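Local coordinates for MHC class I protein (Ginglymostoma cirratum, PDB 6LUP), which probably presents peptides at the cell surface to T cells, as an MHC class I heavy chain of a cartilaginous fish, at residues T83-G97 with G109-I121. Sequence-based numbering, arbitrary orientation.
Sequences TNQTGGIHTYQLMCG and GFVQHAWDSTDFI
Strands 91-100 and 108-115 form an antiparallel beta hairpin in the floor of the peptide-binding groove, where Tyr92, Leu94 and Cys96 share one face with Val111, His113 and Trp115. The two short strand axes run 4.5 Å apart at 179°, and reciprocal backbone bonds close the pairs Gln93-Ala114, Met95-Gln112 and Gly97-Phe110. On the groove face, Tyr92 OH lies 2.9 Å from His113 ND1, a hydrogen bond near the imidazole plane; the rings meet rim to rim, planes 72° apart. Leu94 CG sits over one face of that imidazole, toward its rim, 4.1 Å from the ring centroid, a CH-pi contact. Phe120, from the next strand, adds an oblique ring beside Tyr92, and both touch the bound peptide. On the reverse face, Phe110 CG lies between the backbone N and carbonyl carbon (chi1 67°), folding the ring back across the partner strand so that Gly97 N sits over its centre, while Met95 CE packs at 3.7 Å from Phe110 CE2. Here Gln93 OE1 accepts from Ser117 OG at 3.1 Å, and Gln93 NE2 bonds to the backbone of the other protein chain. At the hairpin's open end, the Asp116 carboxylate spans two donors: OD2 presents its syn lone pair to His90 ND1 at 2.8 Å, with ring and carboxylate nearly coplanar, and OD1 takes Thr91 N at 2.9 Å, while Asp116 N donates back to Thr91 O. His90 NE2 donates to Gly87 O, restraining the ring's rotation. Asp116 CG sits over the centre of the Trp115 indole, whose six-membered ring is nearly parallel to the His90 ring but slid apart; it also touches Leu79 of helix 55-82. Such a two-faced hairpin, with peptide and helices above and a partner chain below, typifies the alpha1-alpha2 platform of MHC class I.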
ATOM      1  N   THR A  83       8.469 -25.943  10.636  1.00 86.91           N
ATOM      2  CA  THR A  83       7.367 -26.438   9.814  1.00 88.91           C
ATOM      3  C   THR A  83       7.824 -27.559   8.879  1.00 91.93           C
ATOM      4  O   THR A  83       7.085 -27.969   7.980  1.00 92.14           O
ATOM      5  CB  THR A  83       6.728 -25.299   8.992  1.00 86.95           C
ATOM      6  OG1 THR A  83       7.756 -24.552   8.333  1.00 85.57           O
ATOM      7  CG2 THR A  83       5.939 -24.365   9.890  1.00 84.97           C
ATOM      8  N   ASN A  84       9.043 -28.051   9.110  1.00 94.00           N
ATOM      9  CA  ASN A  84       9.676 -29.083   8.276  1.00 97.29           C
ATOM     10  C   ASN A  84       9.646 -28.755   6.778  1.00 97.65           C
ATOM     11  O   ASN A  84       9.519 -29.647   5.937  1.00 99.66           O
ATOM     12  CB  ASN A  84       9.078 -30.472   8.567  1.00100.03           C
ATOM     13  CG  ASN A  84       9.462 -31.003   9.940  1.00100.71           C
ATOM     14  OD1 ASN A  84      10.645 -31.118  10.269  1.00100.06           O
ATOM     15  ND2 ASN A  84       8.459 -31.339  10.744  1.00101.19           N
ATOM     16  N   GLN A  85       9.654 -27.469   6.470  1.00 96.63           N
ATOM     17  CA  GLN A  85       9.800 -27.060   5.053  1.00 97.09           C
ATOM     18  C   GLN A  85      11.303 -27.051   4.796  1.00 97.98           C
ATOM     19  O   GLN A  85      12.048 -26.731   5.730  1.00 96.81           O
ATOM     20  CB  GLN A  85       9.203 -25.678   4.829  1.00 95.58           C
ATOM     21  CG  GLN A  85       7.754 -25.567   5.259  1.00 95.15           C
ATOM     22  CD  GLN A  85       6.956 -24.783   4.250  1.00 95.33           C
ATOM     23  OE1 GLN A  85       7.095 -24.967   3.051  1.00 96.76           O
ATOM     24  NE2 GLN A  85       6.106 -23.900   4.740  1.00 94.21           N
ATOM     25  N   THR A  86      11.758 -27.360   3.590  1.00100.45           N
ATOM     26  CA  THR A  86      13.233 -27.405   3.478  1.00102.02           C
ATOM     27  C   THR A  86      13.756 -26.452   2.420  1.00 98.68           C
ATOM     28  O   THR A  86      14.974 -26.299   2.341  1.00 98.54           O
ATOM     29  CB  THR A  86      13.743 -28.776   3.055  1.00104.94           C
ATOM     30  OG1 THR A  86      15.150 -28.620   3.226  1.00106.23           O
ATOM     31  CG2 THR A  86      13.402 -29.092   1.613  1.00103.32           C
ATOM     32  N   GLY A  87      12.888 -25.884   1.606  1.00 95.70           N
ATOM     33  CA  GLY A  87      13.435 -24.948   0.617  1.00 93.17           C
ATOM     34  C   GLY A  87      12.324 -24.250  -0.111  1.00 91.80           C
ATOM     35  O   GLY A  87      11.180 -24.333   0.329  1.00 92.38           O
ATOM     36  N   GLY A  88      12.653 -23.576  -1.196  1.00 89.78           N
ATOM     37  CA  GLY A  88      11.560 -22.941  -1.928  1.00 87.55           C
ATOM     38  C   GLY A  88      11.501 -21.470  -1.629  1.00 84.05           C
ATOM     39  O   GLY A  88      12.468 -20.938  -1.101  1.00 82.77           O
ATOM     40  N   ILE A  89      10.362 -20.860  -1.905  1.00 81.63           N
ATOM     41  CA  ILE A  89      10.296 -19.409  -1.754  1.00 77.86           C
ATOM     42  C   ILE A  89       9.498 -19.062  -0.500  1.00 74.84           C
ATOM     43  O   ILE A  89       8.349 -19.484  -0.355  1.00 75.03           O
ATOM     44  CB  ILE A  89       9.696 -18.739  -3.011  1.00 78.28           C
ATOM     45  CG1 ILE A  89      10.595 -19.005  -4.224  1.00 80.09           C
ATOM     46  CG2 ILE A  89       9.529 -17.238  -2.800  1.00 76.21           C
ATOM     47  CD1 ILE A  89       9.857 -19.096  -5.543  1.00 81.62           C
ATOM     48  N   HIS A  90      10.116 -18.306   0.408  1.00 71.51           N
ATOM     49  CA  HIS A  90       9.497 -18.000   1.702  1.00 68.72           C
ATOM     50  C   HIS A  90       9.603 -16.535   2.134  1.00 64.64           C
ATOM     51  O   HIS A  90      10.467 -15.796   1.665  1.00 63.92           O
ATOM     52  CB  HIS A  90      10.044 -18.932   2.785  1.00 70.36           C
ATOM     53  CG  HIS A  90       9.763 -20.376   2.519  1.00 73.97           C
ATOM     54  ND1 HIS A  90       8.496 -20.914   2.598  1.00 74.75           N
ATOM     55  CD2 HIS A  90      10.581 -21.392   2.151  1.00 76.36           C
ATOM     56  CE1 HIS A  90       8.546 -22.201   2.302  1.00 76.97           C
ATOM     57  NE2 HIS A  90       9.800 -22.516   2.028  1.00 78.31           N
ATOM     58  N   THR A  91       8.712 -16.141   3.040  1.00 61.45           N
ATOM     59  CA  THR A  91       8.540 -14.747   3.433  1.00 57.40           C
ATOM     60  C   THR A  91       8.351 -14.597   4.940  1.00 55.03           C
ATOM     61  O   THR A  91       7.714 -15.434   5.587  1.00 55.98           O
ATOM     62  CB  THR A  91       7.317 -14.133   2.714  1.00 57.11           C
ATOM     63  OG1 THR A  91       7.530 -14.173   1.300  1.00 58.60           O
ATOM     64  CG2 THR A  91       7.091 -12.691   3.119  1.00 55.90           C
ATOM     65  N   TYR A  92       8.920 -13.530   5.491  1.00 51.46           N
ATOM     66  CA  TYR A  92       8.541 -13.064   6.814  1.00 49.00           C
ATOM     67  C   TYR A  92       8.030 -11.628   6.714  1.00 47.06           C
ATOM     68  O   TYR A  92       8.531 -10.836   5.911  1.00 46.66           O
ATOM     69  CB  TYR A  92       9.712 -13.150   7.792  1.00 48.28           C
ATOM     70  CG  TYR A  92       9.289 -13.114   9.248  1.00 47.69           C
ATOM     71  CD1 TYR A  92       8.982 -14.288   9.938  1.00 48.53           C
ATOM     72  CD2 TYR A  92       9.188 -11.907   9.935  1.00 46.39           C
ATOM     73  CE1 TYR A  92       8.593 -14.260  11.267  1.00 48.42           C
ATOM     74  CE2 TYR A  92       8.798 -11.869  11.264  1.00 46.47           C
ATOM     75  CZ  TYR A  92       8.505 -13.047  11.928  1.00 47.51           C
ATOM     76  OH  TYR A  92       8.120 -13.009  13.251  1.00 47.52           O
ATOM     77  N   GLN A  93       7.024 -11.300   7.519  1.00 45.52           N
ATOM     78  CA  GLN A  93       6.449  -9.961   7.515  1.00 43.73           C
ATOM     79  C   GLN A  93       6.220  -9.435   8.922  1.00 42.68           C
ATOM     80  O   GLN A  93       5.867 -10.194   9.825  1.00 43.35           O
ATOM     81  CB  GLN A  93       5.138  -9.943   6.732  1.00 43.83           C
ATOM     82  CG  GLN A  93       5.315 -10.079   5.232  1.00 44.51           C
ATOM     83  CD  GLN A  93       4.024 -10.430   4.530  1.00 45.28           C
ATOM     84  OE1 GLN A  93       3.570 -11.575   4.567  1.00 46.43           O
ATOM     85  NE2 GLN A  93       3.424  -9.445   3.880  1.00 44.82           N
ATOM     86  N   LEU A  94       6.427  -8.132   9.094  1.00 40.94           N
ATOM     87  CA  LEU A  94       6.158  -7.461  10.357  1.00 39.93           C
ATOM     88  C   LEU A  94       5.382  -6.181  10.098  1.00 39.10           C
ATOM     89  O   LEU A  94       5.751  -5.391   9.236  1.00 38.96           O
ATOM     90  CB  LEU A  94       7.459  -7.133  11.088  1.00 39.31           C
ATOM     91  CG  LEU A  94       7.452  -6.860  12.595  1.00 39.16           C
ATOM     92  CD1 LEU A  94       8.825  -6.373  13.021  1.00 38.81           C
ATOM     93  CD2 LEU A  94       6.409  -5.849  13.029  1.00 39.19           C
ATOM     94  N   MET A  95       4.308  -5.991  10.853  1.00 38.92           N
ATOM     95  CA  MET A  95       3.535  -4.762  10.842  1.00 38.60           C
ATOM     96  C   MET A  95       3.521  -4.200  12.242  1.00 38.47           C
ATOM     97  O   MET A  95       3.095  -4.887  13.173  1.00 39.14           O
ATOM     98  CB  MET A  95       2.084  -5.065  10.499  1.00 40.08           C
ATOM     99  CG  MET A  95       1.695  -4.881   9.056  1.00 40.94           C
ATOM    100  SD  MET A  95       0.012  -5.489   8.795  1.00 42.45           S
ATOM    101  CE  MET A  95      -0.949  -4.195   9.588  1.00 42.27           C
ATOM    102  N   CYS A  96       3.957  -2.963  12.409  1.00 37.48           N
ATOM    103  CA  CYS A  96       3.696  -2.283  13.671  1.00 37.51           C
ATOM    104  C   CYS A  96       3.384  -0.819  13.454  1.00 36.73           C
ATOM    105  O   CYS A  96       3.737  -0.242  12.421  1.00 36.31           O
ATOM    106  CB  CYS A  96       4.839  -2.476  14.671  1.00 37.78           C
ATOM    107  SG  CYS A  96       6.447  -1.967  14.052  1.00 38.42           S
ATOM    108  N   GLY A  97       2.692  -0.237  14.426  1.00 36.57           N
ATOM    109  CA  GLY A  97       2.369   1.172  14.384  1.00 36.50           C
ATOM    110  C   GLY A  97       1.438   1.610  15.486  1.00 37.29           C
ATOM    111  O   GLY A  97       1.090   0.830  16.373  1.00 37.60           O
ATOM    112  N   GLY A 109      -2.402   0.829  19.221  1.00 44.09           N
ATOM    113  CA  GLY A 109      -1.115   0.378  18.726  1.00 42.20           C
ATOM    114  C   GLY A 109      -1.175  -1.101  18.425  1.00 41.73           C
ATOM    115  O   GLY A 109      -2.043  -1.810  18.936  1.00 42.79           O
ATOM    116  N   PHE A 110      -0.252  -1.567  17.589  1.00 40.40           N
ATOM    117  CA  PHE A 110      -0.235  -2.956  17.154  1.00 39.94           C
ATOM    118  C   PHE A 110       1.154  -3.378  16.719  1.00 39.15           C
ATOM    119  O   PHE A 110       1.941  -2.565  16.235  1.00 38.06           O
ATOM    120  CB  PHE A 110      -1.220  -3.176  15.997  1.00 39.92           C
ATOM    121  CG  PHE A 110      -0.832  -2.470  14.720  1.00 39.19           C
ATOM    122  CD1 PHE A 110      -1.236  -1.156  14.481  1.00 38.77           C
ATOM    123  CD2 PHE A 110      -0.060  -3.119  13.751  1.00 38.70           C
ATOM    124  CE1 PHE A 110      -0.877  -0.508  13.308  1.00 38.09           C
ATOM    125  CE2 PHE A 110       0.304  -2.472  12.579  1.00 37.84           C
ATOM    126  CZ  PHE A 110      -0.105  -1.165  12.356  1.00 37.67           C
ATOM    127  N   VAL A 111       1.440  -4.662  16.896  1.00 39.71           N
ATOM    128  CA  VAL A 111       2.601  -5.296  16.289  1.00 39.87           C
ATOM    129  C   VAL A 111       2.191  -6.718  15.900  1.00 41.31           C
ATOM    130  O   VAL A 111       1.765  -7.508  16.744  1.00 42.30           O
ATOM    131  CB  VAL A 111       3.876  -5.227  17.179  1.00 39.33           C
ATOM    132  CG1 VAL A 111       3.633  -5.783  18.574  1.00 40.17           C
ATOM    133  CG2 VAL A 111       5.051  -5.926  16.510  1.00 38.87           C
ATOM    134  N   GLN A 112       2.290  -7.007  14.605  1.00 41.64           N
ATOM    135  CA  GLN A 112       1.825  -8.268  14.034  1.00 42.82           C
ATOM    136  C   GLN A 112       2.910  -8.870  13.159  1.00 42.79           C
ATOM    137  O   GLN A 112       3.520  -8.174  12.346  1.00 42.08           O
ATOM    138  CB  GLN A 112       0.566  -8.046  13.192  1.00 43.27           C
ATOM    139  CG  GLN A 112      -0.647  -7.568  13.970  1.00 44.29           C
ATOM    140  CD  GLN A 112      -1.672  -6.876  13.092  1.00 45.00           C
ATOM    141  OE1 GLN A 112      -2.181  -5.810  13.440  1.00 45.19           O
ATOM    142  NE2 GLN A 112      -1.978  -7.473  11.940  1.00 45.36           N
ATOM    143  N   HIS A 113       3.141 -10.167  13.332  1.00 43.61           N
ATOM    144  CA  HIS A 113       4.137 -10.889  12.554  1.00 44.22           C
ATOM    145  C   HIS A 113       3.462 -11.960  11.703  1.00 45.98           C
ATOM    146  O   HIS A 113       2.462 -12.561  12.117  1.00 46.81           O
ATOM    147  CB  HIS A 113       5.165 -11.550  13.470  1.00 44.02           C
ATOM    148  CG  HIS A 113       5.860 -10.606  14.400  1.00 42.92           C
ATOM    149  ND1 HIS A 113       7.230 -10.467  14.427  1.00 42.43           N
ATOM    150  CD2 HIS A 113       5.379  -9.769  15.352  1.00 42.63           C
ATOM    151  CE1 HIS A 113       7.563  -9.580  15.350  1.00 41.88           C
ATOM    152  NE2 HIS A 113       6.458  -9.142  15.924  1.00 41.84           N
ATOM    153  N   ALA A 114       4.010 -12.191  10.512  1.00 46.77           N
ATOM    154  CA  ALA A 114       3.494 -13.226   9.624  1.00 48.27           C
ATOM    155  C   ALA A 114       4.594 -14.031   8.959  1.00 49.42           C
ATOM    156  O   ALA A 114       5.638 -13.498   8.572  1.00 48.11           O
ATOM    157  CB  ALA A 114       2.583 -12.634   8.569  1.00 47.94           C
ATOM    158  N   TRP A 115       4.325 -15.325   8.838  1.00 51.76           N
ATOM    159  CA  TRP A 115       5.183 -16.266   8.142  1.00 53.56           C
ATOM    160  C   TRP A 115       4.436 -16.752   6.905  1.00 54.44           C
ATOM    161  O   TRP A 115       3.288 -17.196   6.999  1.00 54.84           O
ATOM    162  CB  TRP A 115       5.535 -17.418   9.087  1.00 55.44           C
ATOM    163  CG  TRP A 115       5.954 -18.693   8.426  1.00 57.89           C
ATOM    164  CD1 TRP A 115       5.268 -19.869   8.426  1.00 59.73           C
ATOM    165  CD2 TRP A 115       7.156 -18.930   7.681  1.00 58.58           C
ATOM    166  NE1 TRP A 115       5.962 -20.825   7.728  1.00 61.21           N
ATOM    167  CE2 TRP A 115       7.125 -20.275   7.257  1.00 60.20           C
ATOM    168  CE3 TRP A 115       8.257 -18.137   7.329  1.00 58.23           C
ATOM    169  CZ2 TRP A 115       8.146 -20.849   6.500  1.00 61.27           C
ATOM    170  CZ3 TRP A 115       9.278 -18.710   6.570  1.00 59.08           C
ATOM    171  CH2 TRP A 115       9.211 -20.053   6.166  1.00 60.70           C
ATOM    172  N   ASP A 116       5.086 -16.639   5.749  1.00 54.74           N
ATOM    173  CA  ASP A 116       4.468 -16.957   4.457  1.00 55.71           C
ATOM    174  C   ASP A 116       3.057 -16.377   4.334  1.00 54.61           C
ATOM    175  O   ASP A 116       2.114 -17.080   3.975  1.00 55.77           O
ATOM    176  CB  ASP A 116       4.471 -18.473   4.199  1.00 58.11           C
ATOM    177  CG  ASP A 116       5.821 -18.988   3.716  1.00 59.29           C
ATOM    178  OD1 ASP A 116       6.722 -18.172   3.439  1.00 58.84           O
ATOM    179  OD2 ASP A 116       5.980 -20.220   3.607  1.00 61.54           O
ATOM    180  N   SER A 117       2.935 -15.092   4.649  1.00 52.75           N
ATOM    181  CA  SER A 117       1.680 -14.337   4.534  1.00 51.87           C
ATOM    182  C   SER A 117       0.494 -14.893   5.339  1.00 52.34           C
ATOM    183  O   SER A 117      -0.665 -14.631   5.007  1.00 52.29           O
ATOM    184  CB  SER A 117       1.301 -14.119   3.060  1.00 51.69           C
ATOM    185  OG  SER A 117       2.278 -13.334   2.397  1.00 50.85           O
ATOM    186  N   THR A 118       0.789 -15.647   6.398  1.00 52.71           N
ATOM    187  CA  THR A 118      -0.235 -16.101   7.345  1.00 53.33           C
ATOM    188  C   THR A 118       0.133 -15.690   8.773  1.00 52.96           C
ATOM    189  O   THR A 118       1.314 -15.644   9.128  1.00 52.09           O
ATOM    190  CB  THR A 118      -0.448 -17.632   7.299  1.00 54.97           C
ATOM    191  OG1 THR A 118       0.783 -18.301   7.593  1.00 55.37           O
ATOM    192  CG2 THR A 118      -0.954 -18.080   5.933  1.00 55.57           C
ATOM    193  N   ASP A 119      -0.889 -15.396   9.580  1.00 53.22           N
ATOM    194  CA  ASP A 119      -0.703 -15.004  10.978  1.00 53.02           C
ATOM    195  C   ASP A 119       0.304 -15.896  11.684  1.00 53.35           C
ATOM    196  O   ASP A 119       0.176 -17.117  11.679  1.00 55.12           O
ATOM    197  CB  ASP A 119      -2.033 -15.038  11.731  1.00 53.99           C
ATOM    198  CG  ASP A 119      -2.916 -13.843  11.425  1.00 53.81           C
ATOM    199  OD1 ASP A 119      -2.655 -13.121  10.438  1.00 53.35           O
ATOM    200  OD2 ASP A 119      -3.882 -13.627  12.180  1.00 54.91           O
ATOM    201  N   PHE A 120       1.319 -15.279  12.270  1.00 52.40           N
ATOM    202  CA  PHE A 120       2.309 -16.026  13.020  1.00 53.07           C
ATOM    203  C   PHE A 120       2.192 -15.719  14.506  1.00 53.25           C
ATOM    204  O   PHE A 120       1.921 -16.613  15.306  1.00 55.10           O
ATOM    205  CB  PHE A 120       3.718 -15.745  12.492  1.00 52.29           C
ATOM    206  CG  PHE A 120       4.812 -16.305  13.354  1.00 53.10           C
ATOM    207  CD1 PHE A 120       4.878 -17.670  13.629  1.00 54.58           C
ATOM    208  CD2 PHE A 120       5.789 -15.467  13.883  1.00 52.04           C
ATOM    209  CE1 PHE A 120       5.887 -18.185  14.425  1.00 55.02           C
ATOM    210  CE2 PHE A 120       6.804 -15.977  14.678  1.00 52.59           C
ATOM    211  CZ  PHE A 120       6.853 -17.338  14.950  1.00 54.00           C
ATOM    212  N   ILE A 121       2.381 -14.452  14.865  1.00 51.80           N
ATOM    213  CA  ILE A 121       2.322 -14.021  16.255  1.00 51.55           C
ATOM    214  C   ILE A 121       1.998 -12.527  16.314  1.00 50.56           C
ATOM    215  O   ILE A 121       2.352 -11.771  15.407  1.00 49.83           O
ATOM    216  CB  ILE A 121       3.639 -14.367  17.001  1.00 51.57           C
ATOM    217  CG1 ILE A 121       3.420 -14.424  18.518  1.00 52.14           C
ATOM    218  CG2 ILE A 121       4.776 -13.426  16.611  1.00 50.13           C
ATOM    219  CD1 ILE A 121       4.569 -15.049  19.285  1.00 52.20           C
TER
HETATM  220  O   HOH W   1       5.303 -13.589   5.660  1.00 32.62           O